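Local coordinates for D-mandelate dehydrogenase (Rhodotorula graminis, PDB 2W2K), which probably catalyses the NAD(P)-dependent interconversion of D-mandelate and its 2-keto acid, at residues B[4-9]-B[51-57]; B[82-88]-B[103-109]; B[134-138]-B[149-154]; B[126-131]-B[158-164]. All blocks are in the same frame, centred on the assembly; numbering follows the deposited sequence.

Interaction 1: residues B[4-9]-B[51-57]; sequences PRVLLL and DFEAIIK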
loop_
_atom_site.group_PDB
_atom_site.type_symbol
_atom_site.label_atom_id
_atom_site.label_comp_id
_atom_site.label_asym_id
_atom_site.label_seq_id
_atom_site.Cartn_x
_atom_site.Cartn_y
_atom_site.Cartn_z
ATOM N N PRO B 4 -23.859 -30.799 -26.420
ATOM C CA PRO B 4 -23.161 -29.764 -27.211
ATOM C C PRO B 4 -21.641 -29.873 -27.040
ATOM O O PRO B 4 -21.159 -30.402 -26.022
ATOM C CB PRO B 4 -23.675 -28.454 -26.608
ATOM C CG PRO B 4 -25.046 -28.837 -25.999
ATOM C CD PRO B 4 -24.755 -30.195 -25.411
ATOM N N ARG B 5 -20.898 -29.387 -28.041
ATOM C CA ARG B 5 -19.445 -29.564 -28.129
ATOM C C ARG B 5 -18.725 -28.203 -27.913
ATOM O O ARG B 5 -19.168 -27.170 -28.453
ATOM C CB ARG B 5 -19.080 -30.173 -29.515
ATOM C CG ARG B 5 -19.857 -31.508 -29.851
ATOM C CD ARG B 5 -19.447 -32.153 -31.232
ATOM N NE ARG B 5 -18.171 -32.866 -31.154
ATOM C CZ ARG B 5 -17.065 -32.614 -31.864
ATOM N NH1 ARG B 5 -17.025 -31.656 -32.794
ATOM N NH2 ARG B 5 -15.981 -33.355 -31.650
ATOM N N VAL B 6 -17.653 -28.204 -27.107
ATOM C CA VAL B 6 -16.947 -26.970 -26.660
ATOM C C VAL B 6 -15.429 -27.046 -26.952
ATOM O O VAL B 6 -14.735 -27.955 -26.454
ATOM C CB VAL B 6 -17.195 -26.707 -25.127
ATOM C CG1 VAL B 6 -16.505 -25.405 -24.633
ATOM C CG2 VAL B 6 -18.711 -26.688 -24.790
ATOM N N LEU B 7 -14.915 -26.109 -27.770
ATOM C CA LEU B 7 -13.473 -26.030 -28.041
ATOM C C LEU B 7 -12.769 -25.357 -26.847
ATOM O O LEU B 7 -13.137 -24.245 -26.482
ATOM C CB LEU B 7 -13.201 -25.213 -29.333
ATOM C CG LEU B 7 -11.715 -25.179 -29.776
ATOM C CD1 LEU B 7 -11.306 -26.552 -30.303
ATOM C CD2 LEU B 7 -11.516 -24.124 -30.867
ATOM N N LEU B 8 -11.743 -26.024 -26.294
ATOM C CA LEU B 8 -10.933 -25.512 -25.160
ATOM C C LEU B 8 -9.646 -24.872 -25.662
ATOM O O LEU B 8 -8.824 -25.565 -26.257
ATOM C CB LEU B 8 -10.580 -26.664 -24.192
ATOM C CG LEU B 8 -9.642 -26.360 -23.003
ATOM C CD1 LEU B 8 -10.216 -25.226 -22.110
ATOM C CD2 LEU B 8 -9.393 -27.597 -22.168
ATOM N N LEU B 9 -9.490 -23.553 -25.451
ATOM C CA LEU B 9 -8.283 -22.817 -25.841
ATOM C C LEU B 9 -7.256 -22.818 -24.712
ATOM O O LEU B 9 -7.396 -22.088 -23.709
ATOM C CB LEU B 9 -8.594 -21.359 -26.243
ATOM C CG LEU B 9 -9.440 -21.008 -27.468
ATOM C CD1 LEU B 9 -9.503 -19.455 -27.619
ATOM C CD2 LEU B 9 -8.926 -21.664 -28.758
ATOM N N ASP B 51 -17.928 -29.764 -36.148
ATOM C CA ASP B 51 -18.858 -28.691 -35.754
ATOM C C ASP B 51 -18.867 -28.557 -34.220
ATOM O O ASP B 51 -19.089 -29.545 -33.529
ATOM C CB ASP B 51 -20.290 -29.027 -36.194
ATOM C CG ASP B 51 -20.596 -28.675 -37.660
ATOM O OD1 ASP B 51 -19.672 -28.374 -38.450
ATOM O OD2 ASP B 51 -21.807 -28.695 -38.008
ATOM N N PHE B 52 -18.635 -27.346 -33.693
ATOM C CA PHE B 52 -18.778 -27.099 -32.236
ATOM C C PHE B 52 -19.713 -25.898 -31.988
ATOM O O PHE B 52 -19.892 -25.047 -32.885
ATOM C CB PHE B 52 -17.407 -26.959 -31.511
ATOM C CG PHE B 52 -16.435 -26.005 -32.179
ATOM C CD1 PHE B 52 -16.441 -24.625 -31.859
ATOM C CD2 PHE B 52 -15.487 -26.486 -33.100
ATOM C CE1 PHE B 52 -15.538 -23.731 -32.469
ATOM C CE2 PHE B 52 -14.563 -25.608 -33.724
ATOM C CZ PHE B 52 -14.573 -24.228 -33.396
ATOM N N GLU B 53 -20.330 -25.851 -30.798
ATOM C CA GLU B 53 -21.323 -24.825 -30.459
ATOM C C GLU B 53 -20.815 -23.705 -29.534
ATOM O O GLU B 53 -21.453 -22.643 -29.423
ATOM C CB GLU B 53 -22.588 -25.479 -29.835
ATOM C CG GLU B 53 -23.437 -26.331 -30.800
ATOM C CD GLU B 53 -22.774 -27.637 -31.241
ATOM O OE1 GLU B 53 -22.223 -28.381 -30.402
ATOM O OE2 GLU B 53 -22.858 -27.954 -32.446
ATOM N N ALA B 54 -19.693 -23.955 -28.852
ATOM C CA ALA B 54 -19.075 -22.953 -27.972
ATOM C C ALA B 54 -17.537 -23.015 -27.975
ATOM O O ALA B 54 -16.933 -24.034 -28.389
ATOM C CB ALA B 54 -19.626 -23.113 -26.500
ATOM N N ILE B 55 -16.913 -21.914 -27.524
ATOM C CA ILE B 55 -15.496 -21.843 -27.224
ATOM C C ILE B 55 -15.334 -21.303 -25.776
ATOM O O ILE B 55 -16.019 -20.334 -25.405
ATOM C CB ILE B 55 -14.749 -20.855 -28.210
ATOM C CG1 ILE B 55 -14.860 -21.312 -29.683
ATOM C CG2 ILE B 55 -13.267 -20.721 -27.806
ATOM C CD1 ILE B 55 -14.812 -20.109 -30.696
ATOM N N ILE B 56 -14.412 -21.892 -25.003
ATOM C CA ILE B 56 -14.051 -21.429 -23.635
ATOM C C ILE B 56 -12.528 -21.171 -23.455
ATOM O O ILE B 56 -11.666 -21.906 -23.998
ATOM C CB ILE B 56 -14.605 -22.446 -22.526
ATOM C CG1 ILE B 56 -14.706 -21.778 -21.128
ATOM C CG2 ILE B 56 -13.843 -23.784 -22.554
ATOM C CD1 ILE B 56 -15.460 -22.591 -20.014
ATOM N N LYS B 57 -12.212 -20.114 -22.704
ATOM C CA LYS B 57 -10.817 -19.650 -22.484
ATOM C C LYS B 57 -10.724 -19.271 -20.990
ATOM O O LYS B 57 -11.224 -18.197 -20.565
ATOM C CB LYS B 57 -10.534 -18.444 -23.422
ATOM C CG LYS B 57 -9.027 -17.943 -23.498
ATOM C CD LYS B 57 -8.981 -16.596 -24.264
ATOM C CE LYS B 57 -7.562 -16.006 -24.484
ATOM N NZ LYS B 57 -6.837 -15.584 -23.228
#
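R5 meets the 51-57 segment at three points, two through its backbone and one through its guanidinium. E53 folds back at chi2 (70°), which brings OE1 to the backbone N of R5 at 2.9 Å, met nearly along the C-O axis. R5 O takes two donors, E53 N and A54 N, the second longer at 3.3 Å. R5 NH1 reaches D51 O over 3.0 Å; the oxygen lies in the guanidinium plane, yet the nitrogen stands well above the carbonyl plane. NE of R5 is salt-bridged to E28. From V6 onward the strands run parallel, with L7 N on A54 O, I56 N on L7 O and L9 N on I56 O. F52 holds CG between its own N and carbonyl carbon (chi1 49°), a rotamer that lays the ring against L7, whose CB sits over its centre, 4.2 Å from the centroid. On the side of V6, A54 and I56, V6 CG1 touches I56 CG2 at 3.7 Å. The carboxylate of E53 thus supplies the acceptor for R5 N at the start of strand 5-8, where a backbone carbonyl might otherwise serve, and beyond it the grip passes to backbone hydrogen bonds and buried aliphatic carbons.

Interaction 2: residues B[82-88]-B[103-109]; sequences KVFAAAG and GVAFANS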
loop_
_atom_site.group_PDB
_atom_site.type_symbol
_atom_site.label_atom_id
_atom_site.label_comp_id
_atom_site.label_asym_id
_atom_site.label_seq_id
_atom_site.Cartn_x
_atom_site.Cartn_y
_atom_site.Cartn_z
ATOM N N LYS B 82 -22.321 -20.821 -31.519
ATOM C CA LYS B 82 -23.286 -19.884 -30.883
ATOM C C LYS B 82 -22.688 -18.903 -29.837
ATOM O O LYS B 82 -23.222 -17.800 -29.654
ATOM C CB LYS B 82 -24.487 -20.646 -30.253
ATOM C CG LYS B 82 -25.480 -21.240 -31.312
ATOM C CD LYS B 82 -26.700 -21.973 -30.668
ATOM C CE LYS B 82 -27.763 -22.227 -31.746
ATOM N NZ LYS B 82 -28.959 -22.971 -31.229
ATOM N N VAL B 83 -21.595 -19.279 -29.160
ATOM C CA VAL B 83 -21.097 -18.469 -28.025
ATOM C C VAL B 83 -19.613 -18.706 -27.711
ATOM O O VAL B 83 -19.134 -19.843 -27.825
ATOM C CB VAL B 83 -22.001 -18.685 -26.704
ATOM C CG1 VAL B 83 -22.033 -20.156 -26.249
ATOM C CG2 VAL B 83 -21.559 -17.781 -25.521
ATOM N N PHE B 84 -18.922 -17.639 -27.287
ATOM C CA PHE B 84 -17.490 -17.650 -26.881
ATOM C C PHE B 84 -17.414 -16.901 -25.532
ATOM O O PHE B 84 -17.782 -15.716 -25.476
ATOM C CB PHE B 84 -16.686 -16.900 -27.985
ATOM C CG PHE B 84 -15.154 -16.896 -27.836
ATOM C CD1 PHE B 84 -14.483 -17.348 -26.669
ATOM C CD2 PHE B 84 -14.381 -16.362 -28.872
ATOM C CE1 PHE B 84 -13.050 -17.289 -26.575
ATOM C CE2 PHE B 84 -12.954 -16.305 -28.801
ATOM C CZ PHE B 84 -12.289 -16.773 -27.649
ATOM N N ALA B 85 -16.989 -17.586 -24.448
ATOM C CA ALA B 85 -16.774 -16.944 -23.129
ATOM C C ALA B 85 -15.281 -16.953 -22.759
ATOM O O ALA B 85 -14.639 -18.013 -22.815
ATOM C CB ALA B 85 -17.626 -17.658 -22.011
ATOM N N ALA B 86 -14.747 -15.799 -22.329
ATOM C CA ALA B 86 -13.292 -15.660 -22.045
ATOM C C ALA B 86 -13.005 -14.960 -20.723
ATOM O O ALA B 86 -13.747 -14.046 -20.333
ATOM C CB ALA B 86 -12.587 -14.896 -23.182
ATOM N N ALA B 87 -11.917 -15.385 -20.059
ATOM C CA ALA B 87 -11.364 -14.700 -18.889
ATOM C C ALA B 87 -10.911 -13.258 -19.203
ATOM O O ALA B 87 -10.507 -12.980 -20.330
ATOM C CB ALA B 87 -10.178 -15.503 -18.321
ATOM N N GLY B 88 -10.988 -12.367 -18.201
ATOM C CA GLY B 88 -10.455 -10.992 -18.306
ATOM C C GLY B 88 -11.459 -10.000 -18.885
ATOM O O GLY B 88 -12.635 -10.327 -19.061
ATOM N N GLY B 103 -23.212 -14.183 -36.144
ATOM C CA GLY B 103 -24.271 -14.587 -35.217
ATOM C C GLY B 103 -23.760 -15.241 -33.936
ATOM O O GLY B 103 -24.503 -15.977 -33.302
ATOM N N VAL B 104 -22.498 -14.955 -33.564
ATOM C CA VAL B 104 -21.847 -15.513 -32.369
ATOM C C VAL B 104 -21.860 -14.493 -31.213
ATOM O O VAL B 104 -21.348 -13.388 -31.367
ATOM C CB VAL B 104 -20.370 -15.963 -32.643
ATOM C CG1 VAL B 104 -19.732 -16.603 -31.362
ATOM C CG2 VAL B 104 -20.286 -16.917 -33.862
ATOM N N ALA B 105 -22.430 -14.892 -30.069
ATOM C CA ALA B 105 -22.499 -14.072 -28.854
ATOM C C ALA B 105 -21.170 -14.144 -28.103
ATOM O O ALA B 105 -20.555 -15.210 -28.040
ATOM C CB ALA B 105 -23.647 -14.582 -27.935
ATOM N N PHE B 106 -20.732 -13.021 -27.529
ATOM C CA PHE B 106 -19.486 -12.985 -26.731
ATOM C C PHE B 106 -19.757 -12.557 -25.268
ATOM O O PHE B 106 -20.627 -11.718 -24.997
ATOM C CB PHE B 106 -18.441 -12.057 -27.395
ATOM C CG PHE B 106 -17.057 -12.083 -26.737
ATOM C CD1 PHE B 106 -16.219 -13.207 -26.863
ATOM C CD2 PHE B 106 -16.579 -10.962 -26.035
ATOM C CE1 PHE B 106 -14.931 -13.239 -26.260
ATOM C CE2 PHE B 106 -15.300 -10.980 -25.432
ATOM C CZ PHE B 106 -14.477 -12.135 -25.544
ATOM N N ALA B 107 -19.009 -13.148 -24.345
ATOM C CA ALA B 107 -18.958 -12.721 -22.945
ATOM C C ALA B 107 -17.506 -12.613 -22.485
ATOM O O ALA B 107 -16.696 -13.537 -22.718
ATOM C CB ALA B 107 -19.701 -13.723 -22.055
ATOM N N ASN B 108 -17.171 -11.490 -21.840
ATOM C CA ASN B 108 -15.934 -11.416 -21.048
ATOM C C ASN B 108 -16.229 -11.837 -19.584
ATOM O O ASN B 108 -17.251 -12.483 -19.317
ATOM C CB ASN B 108 -15.288 -10.022 -21.139
ATOM C CG ASN B 108 -16.211 -8.893 -20.644
ATOM O OD1 ASN B 108 -17.181 -9.125 -19.933
ATOM N ND2 ASN B 108 -15.864 -7.640 -21.004
ATOM N N SER B 109 -15.328 -11.504 -18.662
ATOM C CA SER B 109 -15.502 -11.804 -17.240
ATOM C C SER B 109 -15.445 -10.482 -16.441
ATOM O O SER B 109 -14.813 -10.409 -15.388
ATOM C CB SER B 109 -14.452 -12.856 -16.766
ATOM O OG SER B 109 -14.580 -14.089 -17.502
HETATM O O HOH W 1 -25.928 -16.977 -30.567
#
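A beta-alpha-beta unit, strand 83-86, helix 96-101 and strand 105-107, brings these two parallel strands together as neighbours at one edge of the five-stranded sheet. Backbone hydrogen bonds run back and forth between them: A105 N to K82 O, F84 N to A105 O (3.0 Å), A107 N to F84 O and A86 N to A107 O. F84 and F106 project from the same face and lie side by side. With CG anti to the backbone N in both (chi1 -175° and -173°), the rings differ in their turn about chi2, and the edge of F106 meets the face of F84 in a T-shaped pair, centroids 5.4 Å apart and planes at 89°. CE1 of F106 stands off-centre over F84, while CZ touches A86 CB at 4.1 Å. Where the strands finish, S109 OG donates to A86 O and S109 N to G88 O, both at 3.0 Å. At the other end a water donates to K82 O and G103 O. F106 packs on L96 and L99 of the crossover helix, F84 on W69 and on I55 of strand 54-57, and the opposite face, with V83 and A107, lies against helix 310-330.

Interaction 3: residues B[134-138]-B[149-154]; sequences YSERA and RVHLEI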
loop_
_atom_site.group_PDB
_atom_site.type_symbol
_atom_site.label_atom_id
_atom_site.label_comp_id
_atom_site.label_asym_id
_atom_site.label_seq_id
_atom_site.Cartn_x
_atom_site.Cartn_y
_atom_site.Cartn_z
ATOM N N TYR B 134 11.958 3.982 -3.479
ATOM C CA TYR B 134 13.329 4.456 -3.221
ATOM C C TYR B 134 13.867 3.891 -1.891
ATOM O O TYR B 134 15.027 3.435 -1.814
ATOM C CB TYR B 134 13.331 5.989 -3.213
ATOM C CG TYR B 134 14.681 6.678 -3.045
ATOM C CD1 TYR B 134 15.723 6.449 -3.955
ATOM C CD2 TYR B 134 14.891 7.582 -2.006
ATOM C CE1 TYR B 134 16.967 7.098 -3.814
ATOM C CE2 TYR B 134 16.126 8.245 -1.857
ATOM C CZ TYR B 134 17.154 7.998 -2.773
ATOM O OH TYR B 134 18.371 8.647 -2.651
ATOM N N SER B 135 13.040 3.930 -0.846
ATOM C CA SER B 135 13.388 3.350 0.450
ATOM C C SER B 135 13.736 1.847 0.367
ATOM O O SER B 135 14.709 1.411 1.002
ATOM C CB SER B 135 12.256 3.596 1.472
ATOM O OG SER B 135 12.651 3.273 2.801
ATOM N N GLU B 136 12.955 1.062 -0.395
ATOM C CA GLU B 136 13.264 -0.377 -0.576
ATOM C C GLU B 136 14.662 -0.574 -1.202
ATOM O O GLU B 136 15.469 -1.387 -0.719
ATOM C CB GLU B 136 12.189 -1.111 -1.416
ATOM C CG GLU B 136 10.800 -1.246 -0.753
ATOM C CD GLU B 136 9.938 -2.421 -1.317
ATOM O OE1 GLU B 136 10.505 -3.436 -1.785
ATOM O OE2 GLU B 136 8.685 -2.345 -1.261
ATOM N N ARG B 137 14.955 0.171 -2.265
ATOM C CA ARG B 137 16.266 0.029 -2.950
ATOM C C ARG B 137 17.463 0.368 -2.050
ATOM O O ARG B 137 18.488 -0.331 -2.095
ATOM C CB ARG B 137 16.296 0.812 -4.268
ATOM C CG ARG B 137 15.441 0.142 -5.329
ATOM C CD ARG B 137 15.707 0.579 -6.766
ATOM N NE ARG B 137 15.801 2.019 -6.979
ATOM C CZ ARG B 137 14.776 2.866 -7.045
ATOM N NH1 ARG B 137 13.527 2.469 -6.876
ATOM N NH2 ARG B 137 15.017 4.137 -7.269
ATOM N N ALA B 138 17.312 1.405 -1.220
ATOM C CA ALA B 138 18.306 1.756 -0.185
ATOM C C ALA B 138 18.505 0.649 0.865
ATOM O O ALA B 138 19.653 0.322 1.234
ATOM C CB ALA B 138 17.918 3.056 0.496
ATOM N N ARG B 149 21.175 7.726 5.604
ATOM C CA ARG B 149 21.108 8.886 4.722
ATOM C C ARG B 149 19.742 8.996 4.025
ATOM O O ARG B 149 19.162 10.094 3.937
ATOM C CB ARG B 149 22.222 8.835 3.678
ATOM C CG ARG B 149 22.229 10.018 2.699
ATOM C CD ARG B 149 23.420 9.974 1.744
ATOM N NE ARG B 149 23.701 8.638 1.205
ATOM C CZ ARG B 149 23.133 8.105 0.120
ATOM N NH1 ARG B 149 22.218 8.772 -0.573
ATOM N NH2 ARG B 149 23.486 6.885 -0.275
ATOM N N VAL B 150 19.247 7.863 3.530
ATOM C CA VAL B 150 17.960 7.836 2.795
ATOM C C VAL B 150 16.746 8.034 3.717
ATOM O O VAL B 150 15.767 8.673 3.319
ATOM C CB VAL B 150 17.843 6.583 1.899
ATOM C CG1 VAL B 150 16.394 6.368 1.407
ATOM C CG2 VAL B 150 18.767 6.732 0.699
ATOM N N HIS B 151 16.843 7.535 4.951
ATOM C CA HIS B 151 15.863 7.792 6.023
ATOM C C HIS B 151 15.647 9.300 6.198
ATOM O O HIS B 151 14.501 9.778 6.240
ATOM C CB HIS B 151 16.324 7.151 7.338
ATOM C CG HIS B 151 15.392 7.371 8.496
ATOM N ND1 HIS B 151 15.530 8.422 9.377
ATOM C CD2 HIS B 151 14.329 6.658 8.930
ATOM C CE1 HIS B 151 14.575 8.358 10.289
ATOM N NE2 HIS B 151 13.842 7.287 10.049
ATOM N N LEU B 152 16.744 10.053 6.258
ATOM C CA LEU B 152 16.663 11.524 6.409
ATOM C C LEU B 152 16.180 12.232 5.132
ATOM O O LEU B 152 15.329 13.125 5.204
ATOM C CB LEU B 152 17.993 12.111 6.902
ATOM C CG LEU B 152 18.434 11.680 8.317
ATOM C CD1 LEU B 152 19.758 12.334 8.697
ATOM C CD2 LEU B 152 17.378 11.951 9.411
ATOM N N GLU B 153 16.696 11.809 3.974
ATOM C CA GLU B 153 16.346 12.407 2.685
ATOM C C GLU B 153 14.825 12.344 2.413
ATOM O O GLU B 153 14.217 13.334 1.968
ATOM C CB GLU B 153 17.134 11.734 1.548
ATOM C CG GLU B 153 16.958 12.390 0.149
ATOM C CD GLU B 153 17.473 11.531 -1.015
ATOM O OE1 GLU B 153 18.339 10.644 -0.800
ATOM O OE2 GLU B 153 17.019 11.754 -2.167
ATOM N N ILE B 154 14.222 11.183 2.686
ATOM C CA ILE B 154 12.762 10.966 2.435
ATOM C C ILE B 154 11.875 11.937 3.263
ATOM O O ILE B 154 10.800 12.324 2.825
ATOM C CB ILE B 154 12.380 9.453 2.617
ATOM C CG1 ILE B 154 12.985 8.631 1.459
ATOM C CG2 ILE B 154 10.828 9.225 2.718
ATOM C CD1 ILE B 154 12.902 7.098 1.617
HETATM O O HOH W 2 20.644 7.325 -3.004
#
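V150 CG1 is the apolar centre, touching A138 CB and Y134 CE2 at 3.8 Å each. One turn further along its helix, I154 runs CG1 and CD1 past the tyrosine in the opposite direction: CD1 reaches S135 CB at 3.6 Å, and CG1 comes to the edge of the ring near CD2. Y134 CG lies anti to its backbone N (chi1 -176°), which sends the ring across the gap toward helix 144-154. There the phenol OH donates to E153 OE1 over 2.7 Å, on the syn side of the carboxylate and a little out of its plane. The two side chains meet at about a right angle, and ring and carboxylate planes are 70° apart. OE2 of E153 is salt-bridged to K297, so the carboxylate is held at both oxygens. Outermost, a water donates to Y134 OH at 2.7 Å and accepts from R149 NH1 at 3.2 Å, lying in the guanidinium plane. S135, beside I154, sends its OG to a polar side chain of the other protein chain. With short-segment axes 10.1 Å apart and 169° between their directions, this is an antiparallel helical hairpin, here with small and branched residues inside and a tyrosine-to-glutamate hydrogen bond at its polar edge.

Interaction 4: residues B[126-131]-B[158-164]; sequences LSVFRL and AHNPRGH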
loop_
_atom_site.group_PDB
_atom_site.type_symbol
_atom_site.label_atom_id
_atom_site.label_comp_id
_atom_site.label_asym_id
_atom_site.label_seq_id
_atom_site.Cartn_x
_atom_site.Cartn_y
_atom_site.Cartn_z
ATOM N N LEU B 126 -0.087 4.910 -2.145
ATOM C CA LEU B 126 0.771 4.931 -0.956
ATOM C C LEU B 126 2.259 5.070 -1.347
ATOM O O LEU B 126 2.964 5.913 -0.784
ATOM C CB LEU B 126 0.518 3.694 -0.062
ATOM C CG LEU B 126 -0.819 3.669 0.713
ATOM C CD1 LEU B 126 -1.264 2.231 1.103
ATOM C CD2 LEU B 126 -0.790 4.576 1.955
ATOM N N SER B 127 2.724 4.278 -2.320
ATOM C CA SER B 127 4.129 4.370 -2.779
ATOM C C SER B 127 4.579 5.779 -3.235
ATOM O O SER B 127 5.661 6.243 -2.844
ATOM C CB SER B 127 4.439 3.311 -3.868
ATOM O OG SER B 127 5.834 3.274 -4.145
ATOM N N VAL B 128 3.759 6.450 -4.048
ATOM C CA VAL B 128 4.142 7.762 -4.615
ATOM C C VAL B 128 4.093 8.906 -3.585
ATOM O O VAL B 128 4.844 9.896 -3.714
ATOM C CB VAL B 128 3.352 8.131 -5.942
ATOM C CG1 VAL B 128 3.619 7.085 -7.067
ATOM C CG2 VAL B 128 1.839 8.307 -5.719
ATOM N N PHE B 129 3.226 8.789 -2.573
ATOM C CA PHE B 129 3.159 9.789 -1.492
ATOM C C PHE B 129 4.329 9.631 -0.493
ATOM O O PHE B 129 4.857 10.634 0.006
ATOM C CB PHE B 129 1.807 9.742 -0.739
ATOM C CG PHE B 129 0.728 10.670 -1.317
ATOM C CD1 PHE B 129 -0.285 10.163 -2.139
ATOM C CD2 PHE B 129 0.712 12.051 -0.992
ATOM C CE1 PHE B 129 -1.293 11.009 -2.664
ATOM C CE2 PHE B 129 -0.276 12.913 -1.512
ATOM C CZ PHE B 129 -1.281 12.396 -2.358
ATOM N N ARG B 130 4.745 8.384 -0.248
ATOM C CA ARG B 130 5.722 8.035 0.826
ATOM C C ARG B 130 7.181 7.807 0.351
ATOM O O ARG B 130 8.108 7.694 1.177
ATOM C CB ARG B 130 5.183 6.807 1.599
ATOM C CG ARG B 130 3.771 7.070 2.253
ATOM C CD ARG B 130 3.764 8.305 3.272
ATOM N NE ARG B 130 4.713 8.002 4.349
ATOM C CZ ARG B 130 4.428 7.296 5.440
ATOM N NH1 ARG B 130 3.168 6.891 5.696
ATOM N NH2 ARG B 130 5.420 6.982 6.288
ATOM N N LEU B 131 7.365 7.767 -0.977
ATOM C CA LEU B 131 8.661 7.442 -1.624
ATOM C C LEU B 131 9.209 6.057 -1.173
ATOM O O LEU B 131 10.407 5.881 -0.926
ATOM C CB LEU B 131 9.698 8.598 -1.436
ATOM C CG LEU B 131 9.131 9.995 -1.796
ATOM C CD1 LEU B 131 10.108 11.117 -1.435
ATOM C CD2 LEU B 131 8.702 10.064 -3.280
ATOM N N ALA B 158 8.298 13.469 1.654
ATOM C CA ALA B 158 7.155 12.556 1.883
ATOM C C ALA B 158 5.947 13.238 2.582
ATOM O O ALA B 158 6.135 14.058 3.507
ATOM C CB ALA B 158 7.628 11.315 2.673
ATOM N N HIS B 159 4.720 12.881 2.159
ATOM C CA HIS B 159 3.447 13.418 2.722
ATOM C C HIS B 159 2.396 12.328 3.037
ATOM O O HIS B 159 2.372 11.299 2.341
ATOM C CB HIS B 159 2.826 14.424 1.725
ATOM C CG HIS B 159 3.294 15.840 1.906
ATOM N ND1 HIS B 159 4.210 16.438 1.063
ATOM C CD2 HIS B 159 2.962 16.775 2.824
ATOM C CE1 HIS B 159 4.431 17.678 1.465
ATOM N NE2 HIS B 159 3.690 17.907 2.536
ATOM N N ASN B 160 1.535 12.521 4.059
ATOM C CA ASN B 160 0.327 11.651 4.205
ATOM C C ASN B 160 -0.686 11.940 3.078
ATOM O O ASN B 160 -0.912 13.117 2.748
ATOM C CB ASN B 160 -0.393 11.835 5.559
ATOM C CG ASN B 160 0.458 11.423 6.764
ATOM O OD1 ASN B 160 1.248 10.477 6.696
ATOM N ND2 ASN B 160 0.268 12.124 7.887
ATOM N N PRO B 161 -1.273 10.881 2.449
ATOM C CA PRO B 161 -2.403 11.146 1.523
ATOM C C PRO B 161 -3.553 11.970 2.162
ATOM O O PRO B 161 -4.214 12.779 1.458
ATOM C CB PRO B 161 -2.864 9.717 1.119
ATOM C CG PRO B 161 -1.582 8.862 1.243
ATOM C CD PRO B 161 -0.930 9.436 2.510
ATOM N N ARG B 162 -3.774 11.790 3.477
ATOM C CA ARG B 162 -4.873 12.446 4.215
ATOM C C ARG B 162 -4.962 13.944 3.887
ATOM O O ARG B 162 -3.966 14.665 3.997
ATOM C CB ARG B 162 -4.716 12.250 5.744
ATOM C CG ARG B 162 -5.907 12.788 6.567
ATOM C CD ARG B 162 -5.741 12.399 8.041
ATOM N NE ARG B 162 -6.706 13.078 8.899
ATOM N N GLY B 163 -6.164 14.384 3.496
ATOM C CA GLY B 163 -6.486 15.811 3.249
ATOM C C GLY B 163 -6.054 16.341 1.887
ATOM O O GLY B 163 -6.375 17.491 1.537
ATOM N N HIS B 164 -5.345 15.516 1.109
ATOM C CA HIS B 164 -4.944 15.874 -0.266
ATOM C C HIS B 164 -5.995 15.394 -1.270
ATOM O O HIS B 164 -6.818 14.528 -0.949
ATOM C CB HIS B 164 -3.566 15.297 -0.631
ATOM C CG HIS B 164 -2.432 15.872 0.175
ATOM N ND1 HIS B 164 -2.036 15.344 1.387
ATOM C CD2 HIS B 164 -1.590 16.904 -0.078
ATOM C CE1 HIS B 164 -1.017 16.043 1.859
ATOM N NE2 HIS B 164 -0.737 17.004 0.995
HETATM O O HOH W 3 0.803 8.295 5.103
#
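F129 packs tightly against P161: P161 CA stands over the centre of the phenyl face, 4.0 Å from the centroid, and CG of the proline touches F129 CD1 at 3.8 Å. F129 CE2 in turn lies over one face of the H164 imidazole, 4.0 Å from its CG, with the two ring planes oblique at 51°. The backbone closes beside them, H159 N donating to F129 O over 3.1 Å. Helix 114-130 ends here, L131 leaving helical geometry with positive phi, and the loop leads through a type II turn, P161 to H164, with G163 exposed, into strand 165-169 of the seven-stranded Rossmann-like sheet, the nucleotide-binding fold of the family. Between the segments the R130 and N160 side is looser, though buried. R130 bends at chi2 and chi3 (-58° and -61°), laying CD 3.4 Å from H159 O, while a water accepts from R130 NH1 at 2.8 Å and donates to N160 OD1 at 2.7 Å. NH1 and NH2 also bond to backbone of the other protein chain, which closes this side.

How the interactions relate
Interactions 1 and 2 are successive parts of one sheet: strands 54-57 and 83-86 are neighbours, joined by probable hydrogen bonds from K82 N to E53 O and from A87 N to K57 O, both 2.9 Å, and the centres of the two interactions lie 11 Å apart. Interactions 3 and 4 form a second pair on the opposite side of the chain's centre, 15 Å apart between centres; I154 CG2 packs on R130 O at 3.5 Å, and in sequence the hairpin falls between the two segments of interaction 4. Interactions 1 and 3 are 54 Å apart by centres. Interaction 2 comes nearest the NAD site, G88 about 9 Å, between side-chain positions, from NAD-binding G307; this chain has no NAD bound.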